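Local coordinates for cytochrome C-type biogenesis protein ccmF (Thermus thermophilus, PDB 6ZMQ) that binds heme b in the membrane and, as a cytochrome c heme lyase, probably attaches heme to apocytochrome c during cytochrome c maturation, at residues E222-T227 against N500-G505; I229-L234 against L269-F274; A278-Q281 against A286-T289. One frame throughout, in Å; residues are numbered along the deposited sequence.

Following the chain from the N terminus, helix 224-247 takes part first in contact 1 and then, about two turns further on, in contact 2. Contact 2 closes the hairpin of helices 224-247 and 266-284, and contact 3 follows directly, closing the short turn that leads into helix 288-307. Contacts 2 and 3 thus lie in series along helix 266-284, and both fall within the much longer excursion that ends when helix 501-525 returns to complete contact 1. Thr227 of contact 1 packs on Phe274 of contact 2, and Arg502 and Arg503 meet Phe279 of contact 3, so the three contacts adjoin around the heme, and contact 1 joins helix 224-247 to helix 501-525.

Contact 1: E222-T227 against N500-G505; sequences ETRWWT and NRRRVG. With PTY (phosphatidylethanolamine), chain F.
Arg224 and Arg502 reach toward each other from opposite directions, a pair of arginines at the starts of transmembrane helices 224-247 and 501-525 that bind one heme propionate. Both are seen to bind heme b. Arg224 NH2 is hydrogen-bonded to one oxygen of the propionate, and Arg502 NH1 makes a weak hydrogen bond to the other. The shared carboxylate probably accounts for the closeness of the two cationic groups, with Arg224 NH1 3.1 Å from Arg502 NE. No bond links these two donors directly, and the negative oxygens would probably offset much of the charge they bring together. Glu222 pairs in a salt bridge with Arg137, beyond the two segments.

The flat groups do not stack squarely. Their planes are turned 47° apart, and Arg224 NE lies above the Arg502 guanidinium, displaced toward its rim. Arg224 starts with CG opposite its backbone N (chi1 162°) and then bends at chi2, which carries the guanidinium over to the Trp225 indole. There Trp225 CZ3 lies 3.4 Å above the centre of the Arg224 guanidinium plane, while Arg224 CD covers the middle of the indole. Arg502 bends instead at chi3, and Phe279 of helix 266-284 packs against it.

Lipid contacts fall to Trp225 and Trp226. The glycerol and phosphate part of the phosphatidylethanolamine lies over one face of the Trp226 ring, with its C1 3.5 Å above the plane and offset toward the rim. At Trp225 the lipid meets the ring edge instead. Trp225 thus lies between the Arg224 guanidinium and the lipid phosphate, and Trp225 CD1 approaches the phosphate ester oxygen O11 to 3.3 Å, near the plane of the indole.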
loop_
_atom_site.group_PDB
_atom_site.type_symbol
_atom_site.label_atom_id
_atom_site.label_comp_id
_atom_site.label_asym_id
_atom_site.label_seq_id
_atom_site.Cartn_x
_atom_site.Cartn_y
_atom_site.Cartn_z
ATOM N N GLU A 222 -12.625 -10.186 17.042
ATOM C CA GLU A 222 -11.615 -9.703 17.967
ATOM C C GLU A 222 -10.421 -9.063 17.268
ATOM O O GLU A 222 -9.651 -8.358 17.928
ATOM C CB GLU A 222 -11.107 -10.845 18.850
ATOM C CG GLU A 222 -12.187 -11.721 19.473
ATOM C CD GLU A 222 -11.659 -13.104 19.846
ATOM O OE1 GLU A 222 -11.031 -13.758 18.985
ATOM O OE2 GLU A 222 -11.849 -13.528 21.006
ATOM N N THR A 223 -10.227 -9.286 15.965
ATOM C CA THR A 223 -9.016 -8.806 15.298
ATOM C C THR A 223 -9.311 -7.698 14.289
ATOM O O THR A 223 -8.385 -7.213 13.620
ATOM C CB THR A 223 -8.272 -9.964 14.618
ATOM O OG1 THR A 223 -6.940 -9.549 14.329
ATOM C CG2 THR A 223 -8.920 -10.377 13.308
ATOM N N ARG A 224 -10.557 -7.205 14.283
ATOM C CA ARG A 224 -11.145 -6.438 13.182
ATOM C C ARG A 224 -10.430 -5.111 12.925
ATOM O O ARG A 224 -10.300 -4.685 11.765
ATOM C CB ARG A 224 -12.637 -6.252 13.506
ATOM C CG ARG A 224 -13.411 -5.170 12.772
ATOM C CD ARG A 224 -13.615 -3.874 13.588
ATOM N NE ARG A 224 -14.618 -2.946 13.053
ATOM C CZ ARG A 224 -14.580 -2.305 11.881
ATOM N NH1 ARG A 224 -15.634 -1.603 11.495
ATOM N NH2 ARG A 224 -13.521 -2.356 11.078
ATOM N N TRP A 225 -9.893 -4.491 13.974
ATOM C CA TRP A 225 -9.327 -3.156 13.814
ATOM C C TRP A 225 -7.940 -3.220 13.185
ATOM O O TRP A 225 -7.549 -2.308 12.450
ATOM C CB TRP A 225 -9.323 -2.436 15.165
ATOM C CG TRP A 225 -10.724 -1.969 15.603
ATOM C CD1 TRP A 225 -11.324 -2.258 16.795
ATOM C CD2 TRP A 225 -11.666 -1.139 14.882
ATOM N NE1 TRP A 225 -12.573 -1.694 16.858
ATOM C CE2 TRP A 225 -12.805 -0.994 15.704
ATOM C CE3 TRP A 225 -11.662 -0.510 13.629
ATOM C CZ2 TRP A 225 -13.918 -0.254 15.312
ATOM C CZ3 TRP A 225 -12.768 0.227 13.253
ATOM C CH2 TRP A 225 -13.879 0.343 14.085
ATOM N N TRP A 226 -7.201 -4.310 13.432
ATOM C CA TRP A 226 -5.934 -4.530 12.735
ATOM C C TRP A 226 -6.161 -4.801 11.258
ATOM O O TRP A 226 -5.350 -4.395 10.422
ATOM C CB TRP A 226 -5.163 -5.705 13.333
ATOM C CG TRP A 226 -4.521 -5.426 14.625
ATOM C CD1 TRP A 226 -3.277 -4.917 14.835
ATOM C CD2 TRP A 226 -5.066 -5.705 15.915
ATOM N NE1 TRP A 226 -3.014 -4.844 16.184
ATOM C CE2 TRP A 226 -4.103 -5.315 16.868
ATOM C CE3 TRP A 226 -6.288 -6.225 16.358
ATOM C CZ2 TRP A 226 -4.323 -5.430 18.239
ATOM C CZ3 TRP A 226 -6.505 -6.340 17.722
ATOM C CH2 TRP A 226 -5.528 -5.946 18.646
ATOM N N THR A 227 -7.261 -5.482 10.921
ATOM C CA THR A 227 -7.607 -5.711 9.521
ATOM C C THR A 227 -7.942 -4.405 8.810
ATOM O O THR A 227 -7.407 -4.134 7.723
ATOM C CB THR A 227 -8.784 -6.684 9.424
ATOM O OG1 THR A 227 -9.991 -6.032 9.841
ATOM C CG2 THR A 227 -8.541 -7.884 10.322
ATOM N N ASN A 500 -23.506 6.419 13.470
ATOM C CA ASN A 500 -23.255 5.079 12.945
ATOM C C ASN A 500 -22.012 5.109 12.071
ATOM O O ASN A 500 -22.143 5.088 10.845
ATOM C CB ASN A 500 -24.448 4.558 12.129
ATOM C CG ASN A 500 -24.471 3.019 12.006
ATOM O OD1 ASN A 500 -25.191 2.344 12.739
ATOM N ND2 ASN A 500 -23.667 2.471 11.101
ATOM N N ARG A 501 -20.827 5.072 12.703
ATOM C CA ARG A 501 -19.571 5.486 12.072
ATOM C C ARG A 501 -19.171 4.571 10.919
ATOM O O ARG A 501 -18.598 5.037 9.922
ATOM C CB ARG A 501 -18.470 5.521 13.131
ATOM C CG ARG A 501 -18.331 6.868 13.794
ATOM C CD ARG A 501 -17.565 6.773 15.107
ATOM N NE ARG A 501 -16.944 8.042 15.475
ATOM C CZ ARG A 501 -17.592 9.054 16.052
ATOM N NH1 ARG A 501 -16.986 10.216 16.225
ATOM N NH2 ARG A 501 -18.874 8.934 16.384
ATOM N N ARG A 502 -19.497 3.273 11.039
ATOM C CA ARG A 502 -19.179 2.291 10.004
ATOM C C ARG A 502 -19.909 2.594 8.701
ATOM O O ARG A 502 -19.280 2.679 7.638
ATOM C CB ARG A 502 -19.533 0.883 10.484
ATOM C CG ARG A 502 -19.037 0.497 11.869
ATOM C CD ARG A 502 -19.454 -0.940 12.141
ATOM N NE ARG A 502 -18.688 -1.886 11.333
ATOM C CZ ARG A 502 -18.679 -3.199 11.529
ATOM N NH1 ARG A 502 -17.860 -3.975 10.832
ATOM N NH2 ARG A 502 -19.441 -3.729 12.477
ATOM N N ARG A 503 -21.229 2.822 8.779
ATOM C CA ARG A 503 -22.028 3.058 7.580
ATOM C C ARG A 503 -21.689 4.387 6.905
ATOM O O ARG A 503 -21.457 4.400 5.695
ATOM C CB ARG A 503 -23.522 3.004 7.914
ATOM C CG ARG A 503 -24.126 1.606 8.126
ATOM C CD ARG A 503 -24.436 0.853 6.824
ATOM N NE ARG A 503 -25.180 -0.395 7.045
ATOM C CZ ARG A 503 -24.666 -1.534 7.516
ATOM N NH1 ARG A 503 -25.463 -2.556 7.794
ATOM N NH2 ARG A 503 -23.371 -1.636 7.778
ATOM N N VAL A 504 -21.567 5.486 7.660
ATOM C CA VAL A 504 -21.363 6.792 7.024
ATOM C C VAL A 504 -19.919 6.941 6.521
ATOM O O VAL A 504 -19.684 7.454 5.409
ATOM C CB VAL A 504 -21.798 7.940 7.969
ATOM C CG1 VAL A 504 -21.189 7.826 9.353
ATOM C CG2 VAL A 504 -21.543 9.326 7.364
ATOM N N GLY A 505 -18.936 6.459 7.302
ATOM C CA GLY A 505 -17.558 6.450 6.831
ATOM C C GLY A 505 -17.352 5.529 5.645
ATOM O O GLY A 505 -16.601 5.854 4.719
HETATM C C1 PTY F . -4.963 -1.850 17.258
HETATM C C2 PTY F . -11.460 -5.495 18.190
HETATM C C3 PTY F . -10.553 -4.946 19.291
HETATM O O4 PTY F . -3.637 -1.549 16.932
HETATM C C5 PTY F . -6.672 -1.676 19.116
HETATM C C6 PTY F . -5.246 -1.334 18.665
HETATM O O7 PTY F . -5.102 0.060 18.623
HETATM C C8 PTY F . -4.351 0.672 19.639
HETATM O O10 PTY F . -4.518 0.375 20.775
HETATM C C11 PTY F . -3.317 1.742 19.273
HETATM C C12 PTY F . -2.441 2.068 20.484
HETATM C C13 PTY F . -1.367 3.109 20.149
HETATM C C14 PTY F . -2.010 4.433 19.731
HETATM C C15 PTY F . -0.984 5.567 19.789
HETATM C C16 PTY F . -1.422 6.662 18.815
HETATM C C17 PTY F . -0.218 7.466 18.314
HETATM C C18 PTY F . 0.139 7.203 16.842
HETATM C C19 PTY F . -1.069 6.922 15.941
HETATM C C20 PTY F . -0.909 7.604 14.578
HETATM C C21 PTY F . 0.200 6.951 13.746
HETATM C C22 PTY F . 0.309 7.674 12.398
HETATM C C23 PTY F . 0.888 6.772 11.303
HETATM C C24 PTY F . 2.321 7.214 10.978
HETATM C C25 PTY F . 2.518 7.323 9.463
HETATM C C26 PTY F . 3.853 7.999 9.141
HETATM C C27 PTY F . 3.773 8.670 7.771
HETATM C C28 PTY F . 4.732 9.859 7.755
HETATM C C29 PTY F . 4.176 10.976 6.878
HETATM C C30 PTY F . -3.400 -1.241 15.587
HETATM C C31 PTY F . -2.054 -0.650 15.157
HETATM O O30 PTY F . -4.235 -1.452 14.771
HETATM C C32 PTY F . -1.672 0.622 15.913
HETATM C C33 PTY F . -0.428 1.222 15.253
HETATM C C34 PTY F . -0.601 2.729 15.058
HETATM C C35 PTY F . 0.179 3.152 13.815
HETATM C C36 PTY F . 1.677 2.972 14.075
HETATM C C37 PTY F . 2.487 4.013 13.292
HETATM C C38 PTY F . 3.988 3.856 13.552
HETATM C C39 PTY F . 4.815 4.830 12.711
HETATM C C40 PTY F . 6.016 5.320 13.518
HETATM C C41 PTY F . 6.758 6.423 12.764
HETATM C C42 PTY F . 6.155 7.773 13.143
HETATM C C43 PTY F . 7.220 8.608 13.851
HETATM C C44 PTY F . 6.870 10.080 13.656
HETATM P P1 PTY F . -8.323 -3.629 19.744
HETATM O O11 PTY F . -9.514 -4.179 18.743
HETATM O O12 PTY F . -7.865 -4.778 20.610
HETATM O O13 PTY F . -8.902 -2.574 20.657
HETATM O O14 PTY F . -7.051 -3.011 18.874
HETATM N N1 PTY F . -12.676 -6.016 18.789
#

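Contact 2: I229-L234 against L269-F274; sequences IAWGFL and LLATAF. With PTY (phosphatidylethanolamine), chain F.
Trp231 gives its indole N-H to the hydroxyl of Thr272, in an antiparallel pairing of two transmembrane helices beside the heme. The bond from Trp231 NE1 to Thr272 OG1 is 2.7 Å long and bends to 153° at the hydrogen, with the oxygen close to the indole plane. Thr272 OG1 is also hydrogen-bonded to the carbonyl of Trp268, so the buried hydroxyl has two partners that fix its rotation. With CG opposite the backbone N (chi1 -179°), the indole extends toward segment 269-274.

Close by, Ala271 fills the tight part of the interface: its CB sits at the indole edge, 3.9 Å from Trp231 CD1, and touches Leu234 CD2 at 3.7 Å. Another face of segment 229-234 meets lipid rather than segment 269-274: there Phe233 CZ lies 3.9 Å from the acyl carbon C35, and Ile229 borders the ester group.

The short helical segments have their axes 9.9 Å apart at an angle of 147°. Trp231 stacks on Trp268 and touches the heme, helix 185-213 packs against Ala230 and Ala271, and helix 362-384 covers Leu269 and Thr272.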
loop_
_atom_site.group_PDB
_atom_site.type_symbol
_atom_site.label_atom_id
_atom_site.label_comp_id
_atom_site.label_asym_id
_atom_site.label_seq_id
_atom_site.Cartn_x
_atom_site.Cartn_y
_atom_site.Cartn_z
ATOM N N ILE A 229 -7.108 -1.244 9.837
ATOM C CA ILE A 229 -5.947 -0.358 9.898
ATOM C C ILE A 229 -4.837 -0.834 8.959
ATOM O O ILE A 229 -4.175 -0.019 8.305
ATOM C CB ILE A 229 -5.502 -0.225 11.373
ATOM C CG1 ILE A 229 -6.286 0.914 12.051
ATOM C CG2 ILE A 229 -3.990 -0.112 11.557
ATOM C CD1 ILE A 229 -6.225 0.955 13.572
ATOM N N ALA A 230 -4.680 -2.153 8.805
ATOM C CA ALA A 230 -3.725 -2.720 7.853
ATOM C C ALA A 230 -4.118 -2.407 6.423
ATOM O O ALA A 230 -3.265 -2.046 5.600
ATOM C CB ALA A 230 -3.664 -4.236 8.016
ATOM N N TRP A 231 -5.418 -2.514 6.120
ATOM C CA TRP A 231 -5.897 -2.137 4.799
ATOM C C TRP A 231 -5.831 -0.632 4.575
ATOM O O TRP A 231 -5.661 -0.190 3.435
ATOM C CB TRP A 231 -7.321 -2.636 4.622
ATOM C CG TRP A 231 -7.907 -2.322 3.292
ATOM C CD1 TRP A 231 -7.866 -3.115 2.190
ATOM C CD2 TRP A 231 -8.635 -1.137 2.908
ATOM N NE1 TRP A 231 -8.505 -2.503 1.142
ATOM C CE2 TRP A 231 -8.980 -1.288 1.555
ATOM C CE3 TRP A 231 -9.003 0.041 3.571
ATOM C CZ2 TRP A 231 -9.679 -0.322 0.858
ATOM C CZ3 TRP A 231 -9.700 1.007 2.867
ATOM C CH2 TRP A 231 -10.041 0.812 1.530
ATOM N N GLY A 232 -6.002 0.169 5.626
ATOM C CA GLY A 232 -5.882 1.612 5.486
ATOM C C GLY A 232 -4.465 2.050 5.193
ATOM O O GLY A 232 -4.240 2.950 4.374
ATOM N N PHE A 233 -3.492 1.370 5.807
ATOM C CA PHE A 233 -2.092 1.629 5.504
ATOM C C PHE A 233 -1.735 1.132 4.101
ATOM O O PHE A 233 -0.985 1.800 3.375
ATOM C CB PHE A 233 -1.221 0.999 6.587
ATOM C CG PHE A 233 -1.154 1.824 7.854
ATOM C CD1 PHE A 233 -0.954 3.194 7.788
ATOM C CD2 PHE A 233 -1.336 1.234 9.104
ATOM C CE1 PHE A 233 -0.900 3.966 8.941
ATOM C CE2 PHE A 233 -1.289 2.011 10.268
ATOM C CZ PHE A 233 -1.070 3.371 10.178
ATOM N N LEU A 234 -2.315 -0.003 3.680
ATOM C CA LEU A 234 -2.177 -0.466 2.293
ATOM C C LEU A 234 -2.791 0.492 1.273
ATOM O O LEU A 234 -2.185 0.743 0.220
ATOM C CB LEU A 234 -2.782 -1.866 2.124
ATOM C CG LEU A 234 -1.851 -3.086 2.101
ATOM C CD1 LEU A 234 -1.037 -3.254 3.325
ATOM C CD2 LEU A 234 -2.681 -4.352 1.887
ATOM N N LEU A 269 -5.657 -5.746 -3.163
ATOM C CA LEU A 269 -6.877 -6.382 -3.650
ATOM C C LEU A 269 -7.412 -7.400 -2.642
ATOM O O LEU A 269 -8.588 -7.351 -2.250
ATOM C CB LEU A 269 -6.609 -7.037 -5.008
ATOM C CG LEU A 269 -6.544 -6.104 -6.226
ATOM C CD1 LEU A 269 -6.102 -6.862 -7.484
ATOM C CD2 LEU A 269 -7.853 -5.390 -6.448
ATOM N N LEU A 270 -6.536 -8.294 -2.162
ATOM C CA LEU A 270 -6.981 -9.404 -1.319
ATOM C C LEU A 270 -7.370 -8.908 0.065
ATOM O O LEU A 270 -8.408 -9.311 0.609
ATOM C CB LEU A 270 -5.880 -10.463 -1.244
ATOM C CG LEU A 270 -5.465 -11.032 -2.602
ATOM C CD1 LEU A 270 -4.049 -11.622 -2.577
ATOM C CD2 LEU A 270 -6.488 -12.038 -3.116
ATOM N N ALA A 271 -6.598 -7.946 0.592
ATOM C CA ALA A 271 -6.947 -7.276 1.840
ATOM C C ALA A 271 -8.230 -6.459 1.724
ATOM O O ALA A 271 -8.859 -6.168 2.743
ATOM C CB ALA A 271 -5.794 -6.390 2.311
ATOM N N THR A 272 -8.729 -6.301 0.521
ATOM C CA THR A 272 -10.037 -5.650 0.361
ATOM C C THR A 272 -11.087 -6.739 0.364
ATOM O O THR A 272 -12.076 -6.611 1.047
ATOM C CB THR A 272 -10.174 -5.019 -1.007
ATOM O OG1 THR A 272 -9.086 -4.129 -0.916
ATOM C CG2 THR A 272 -11.421 -4.185 -1.123
ATOM N N ALA A 273 -10.849 -7.812 -0.354
ATOM C CA ALA A 273 -11.838 -8.895 -0.371
ATOM C C ALA A 273 -11.971 -9.438 1.040
ATOM O O ALA A 273 -13.055 -9.664 1.530
ATOM C CB ALA A 273 -11.338 -9.945 -1.301
ATOM N N PHE A 274 -10.843 -9.561 1.692
ATOM C CA PHE A 274 -10.829 -10.086 3.066
ATOM C C PHE A 274 -11.588 -9.148 3.984
ATOM O O PHE A 274 -12.344 -9.611 4.746
ATOM C CB PHE A 274 -9.392 -10.262 3.515
ATOM C CG PHE A 274 -9.247 -10.484 4.980
ATOM C CD1 PHE A 274 -9.915 -11.495 5.586
ATOM C CD2 PHE A 274 -8.459 -9.661 5.731
ATOM C CE1 PHE A 274 -9.765 -11.686 6.936
ATOM C CE2 PHE A 274 -8.311 -9.850 7.080
ATOM C CZ PHE A 274 -8.963 -10.868 7.683
HETATM C C1 PTY F . -4.963 -1.850 17.258
HETATM C C2 PTY F . -11.460 -5.495 18.190
HETATM C C3 PTY F . -10.553 -4.946 19.291
HETATM O O4 PTY F . -3.637 -1.549 16.932
HETATM C C5 PTY F . -6.672 -1.676 19.116
HETATM C C6 PTY F . -5.246 -1.334 18.665
HETATM O O7 PTY F . -5.102 0.060 18.623
HETATM C C8 PTY F . -4.351 0.672 19.639
HETATM O O10 PTY F . -4.518 0.375 20.775
HETATM C C11 PTY F . -3.317 1.742 19.273
HETATM C C12 PTY F . -2.441 2.068 20.484
HETATM C C13 PTY F . -1.367 3.109 20.149
HETATM C C14 PTY F . -2.010 4.433 19.731
HETATM C C15 PTY F . -0.984 5.567 19.789
HETATM C C16 PTY F . -1.422 6.662 18.815
HETATM C C17 PTY F . -0.218 7.466 18.314
HETATM C C18 PTY F . 0.139 7.203 16.842
HETATM C C19 PTY F . -1.069 6.922 15.941
HETATM C C20 PTY F . -0.909 7.604 14.578
HETATM C C21 PTY F . 0.200 6.951 13.746
HETATM C C22 PTY F . 0.309 7.674 12.398
HETATM C C23 PTY F . 0.888 6.772 11.303
HETATM C C24 PTY F . 2.321 7.214 10.978
HETATM C C25 PTY F . 2.518 7.323 9.463
HETATM C C26 PTY F . 3.853 7.999 9.141
HETATM C C27 PTY F . 3.773 8.670 7.771
HETATM C C28 PTY F . 4.732 9.859 7.755
HETATM C C29 PTY F . 4.176 10.976 6.878
HETATM C C30 PTY F . -3.400 -1.241 15.587
HETATM C C31 PTY F . -2.054 -0.650 15.157
HETATM O O30 PTY F . -4.235 -1.452 14.771
HETATM C C32 PTY F . -1.672 0.622 15.913
HETATM C C33 PTY F . -0.428 1.222 15.253
HETATM C C34 PTY F . -0.601 2.729 15.058
HETATM C C35 PTY F . 0.179 3.152 13.815
HETATM C C36 PTY F . 1.677 2.972 14.075
HETATM C C37 PTY F . 2.487 4.013 13.292
HETATM C C38 PTY F . 3.988 3.856 13.552
HETATM C C39 PTY F . 4.815 4.830 12.711
HETATM C C40 PTY F . 6.016 5.320 13.518
HETATM C C41 PTY F . 6.758 6.423 12.764
HETATM C C42 PTY F . 6.155 7.773 13.143
HETATM C C43 PTY F . 7.220 8.608 13.851
HETATM C C44 PTY F . 6.870 10.080 13.656
HETATM P P1 PTY F . -8.323 -3.629 19.744
HETATM O O11 PTY F . -9.514 -4.179 18.743
HETATM O O12 PTY F . -7.865 -4.778 20.610
HETATM O O13 PTY F . -8.902 -2.574 20.657
HETATM O O14 PTY F . -7.051 -3.011 18.874
HETATM N N1 PTY F . -12.676 -6.016 18.789
#

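Contact 3: A278-Q281 against A286-T289; sequences AFVQ and AFKT
Val280 and Gln281, near the end of helix 266-284, pack against Ala286 to Lys288, where the chain turns back into helix 288-307. This is a tight turn joining two consecutive transmembrane helices, an alpha-alpha hairpin, and Gln281 and Ala286 are the pair whose CA atoms come nearest across the contact, 4.5 Å apart.

Apolar contacts centre on one branch of Val280. CG1 stands opposite the backbone N (chi1 166°) and points into the turn, where it meets Ala286 CB at 3.7 Å. It also lies 3.7 Å from Phe287 CE2, while CG2 touches the same ring carbon from the other branch, so that the isopropyl group straddles one corner of the ring. Phe287 adopts a left-handed backbone conformation (phi 50°, psi 63°) as the chain reverses just ahead of the second helix. Gln281 CB adds to this packing, resting against the carbonyl oxygen of Ala286.

Polar contacts centre on the Gln281 amide. The side chain, extended beyond CG, passes that of Lys288 at about a right angle, and Gln281 OE1 comes 3.3 Å from Lys288 CA and 3.4 Å from Phe287 O. Gln281 OE1 and Phe287 O are both acceptors and do not bond to each other; instead each takes a weak hydrogen bond from Asn291 ND2. Gln281 NE2 is hydrogen-bonded to the carbonyl of Gln217. An alanine here would keep the CB contact but is likely to leave the Gln217 carbonyl without its donor and to open a gap beside Lys288.

Among the neighbouring elements, helix 362-384 covers the apolar side through Leu366 on Val280 and Leu367 on Phe287, while the loop linking helices 185-213 and 224-247 runs along the Gln281 side, through Trp219 and Val220.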
loop_
_atom_site.group_PDB
_atom_site.type_symbol
_atom_site.label_atom_id
_atom_site.label_comp_id
_atom_site.label_asym_id
_atom_site.label_seq_id
_atom_site.Cartn_x
_atom_site.Cartn_y
_atom_site.Cartn_z
ATOM N N ALA A 278 -14.623 -10.471 6.192
ATOM C CA ALA A 278 -14.517 -10.390 7.652
ATOM C C ALA A 278 -15.728 -9.649 8.137
ATOM O O ALA A 278 -16.326 -10.113 9.028
ATOM C CB ALA A 278 -13.273 -9.676 8.057
ATOM N N PHE A 279 -16.118 -8.589 7.470
ATOM C CA PHE A 279 -17.335 -7.896 7.889
ATOM C C PHE A 279 -18.543 -8.831 7.833
ATOM O O PHE A 279 -19.328 -8.805 8.741
ATOM C CB PHE A 279 -17.577 -6.759 6.916
ATOM C CG PHE A 279 -18.946 -6.194 7.082
ATOM C CD1 PHE A 279 -19.271 -5.470 8.199
ATOM C CD2 PHE A 279 -19.932 -6.472 6.174
ATOM C CE1 PHE A 279 -20.548 -4.989 8.380
ATOM C CE2 PHE A 279 -21.208 -5.991 6.361
ATOM C CZ PHE A 279 -21.514 -5.242 7.457
ATOM N N VAL A 280 -18.680 -9.658 6.809
ATOM C CA VAL A 280 -19.879 -10.527 6.735
ATOM C C VAL A 280 -19.933 -11.447 7.937
ATOM O O VAL A 280 -20.949 -11.492 8.570
ATOM C CB VAL A 280 -19.922 -11.361 5.456
ATOM C CG1 VAL A 280 -20.947 -12.454 5.554
ATOM C CG2 VAL A 280 -20.219 -10.483 4.280
ATOM N N GLN A 281 -18.858 -12.145 8.235
ATOM C CA GLN A 281 -18.969 -13.082 9.346
ATOM C C GLN A 281 -19.020 -12.327 10.671
ATOM O O GLN A 281 -19.741 -12.754 11.589
ATOM C CB GLN A 281 -17.879 -14.158 9.326
ATOM C CG GLN A 281 -16.684 -13.916 10.129
ATOM C CD GLN A 281 -15.655 -15.026 10.024
ATOM O OE1 GLN A 281 -15.182 -15.334 8.942
ATOM N NE2 GLN A 281 -15.282 -15.607 11.160
ATOM N N ALA A 286 -20.680 -15.890 8.294
ATOM C CA ALA A 286 -20.654 -16.479 6.964
ATOM C C ALA A 286 -19.344 -16.193 6.236
ATOM O O ALA A 286 -18.753 -15.117 6.353
ATOM C CB ALA A 286 -21.841 -15.987 6.120
ATOM N N PHE A 287 -18.980 -17.161 5.398
ATOM C CA PHE A 287 -17.676 -17.325 4.742
ATOM C C PHE A 287 -16.545 -17.229 5.764
ATOM O O PHE A 287 -15.711 -16.326 5.708
ATOM C CB PHE A 287 -17.340 -16.334 3.603
ATOM C CG PHE A 287 -18.495 -15.742 2.820
ATOM C CD1 PHE A 287 -19.218 -16.432 1.844
ATOM C CD2 PHE A 287 -18.772 -14.393 3.018
ATOM C CE1 PHE A 287 -20.245 -15.794 1.163
ATOM C CE2 PHE A 287 -19.758 -13.753 2.319
ATOM C CZ PHE A 287 -20.521 -14.457 1.421
ATOM N N LYS A 288 -16.519 -18.168 6.704
ATOM C CA LYS A 288 -15.307 -18.302 7.501
ATOM C C LYS A 288 -14.230 -19.052 6.741
ATOM O O LYS A 288 -13.037 -18.778 6.947
ATOM C CB LYS A 288 -15.606 -18.979 8.847
ATOM C CG LYS A 288 -16.384 -20.276 8.784
ATOM C CD LYS A 288 -17.217 -20.447 10.047
ATOM C CE LYS A 288 -18.388 -19.474 10.024
ATOM N NZ LYS A 288 -18.963 -19.147 11.361
ATOM N N THR A 289 -14.647 -19.908 5.797
ATOM C CA THR A 289 -13.757 -20.581 4.852
ATOM C C THR A 289 -13.019 -19.574 3.972
ATOM O O THR A 289 -11.778 -19.591 3.881
ATOM C CB THR A 289 -14.583 -21.523 3.965
ATOM O OG1 THR A 289 -15.326 -22.433 4.785
ATOM C CG2 THR A 289 -13.695 -22.309 3.018
#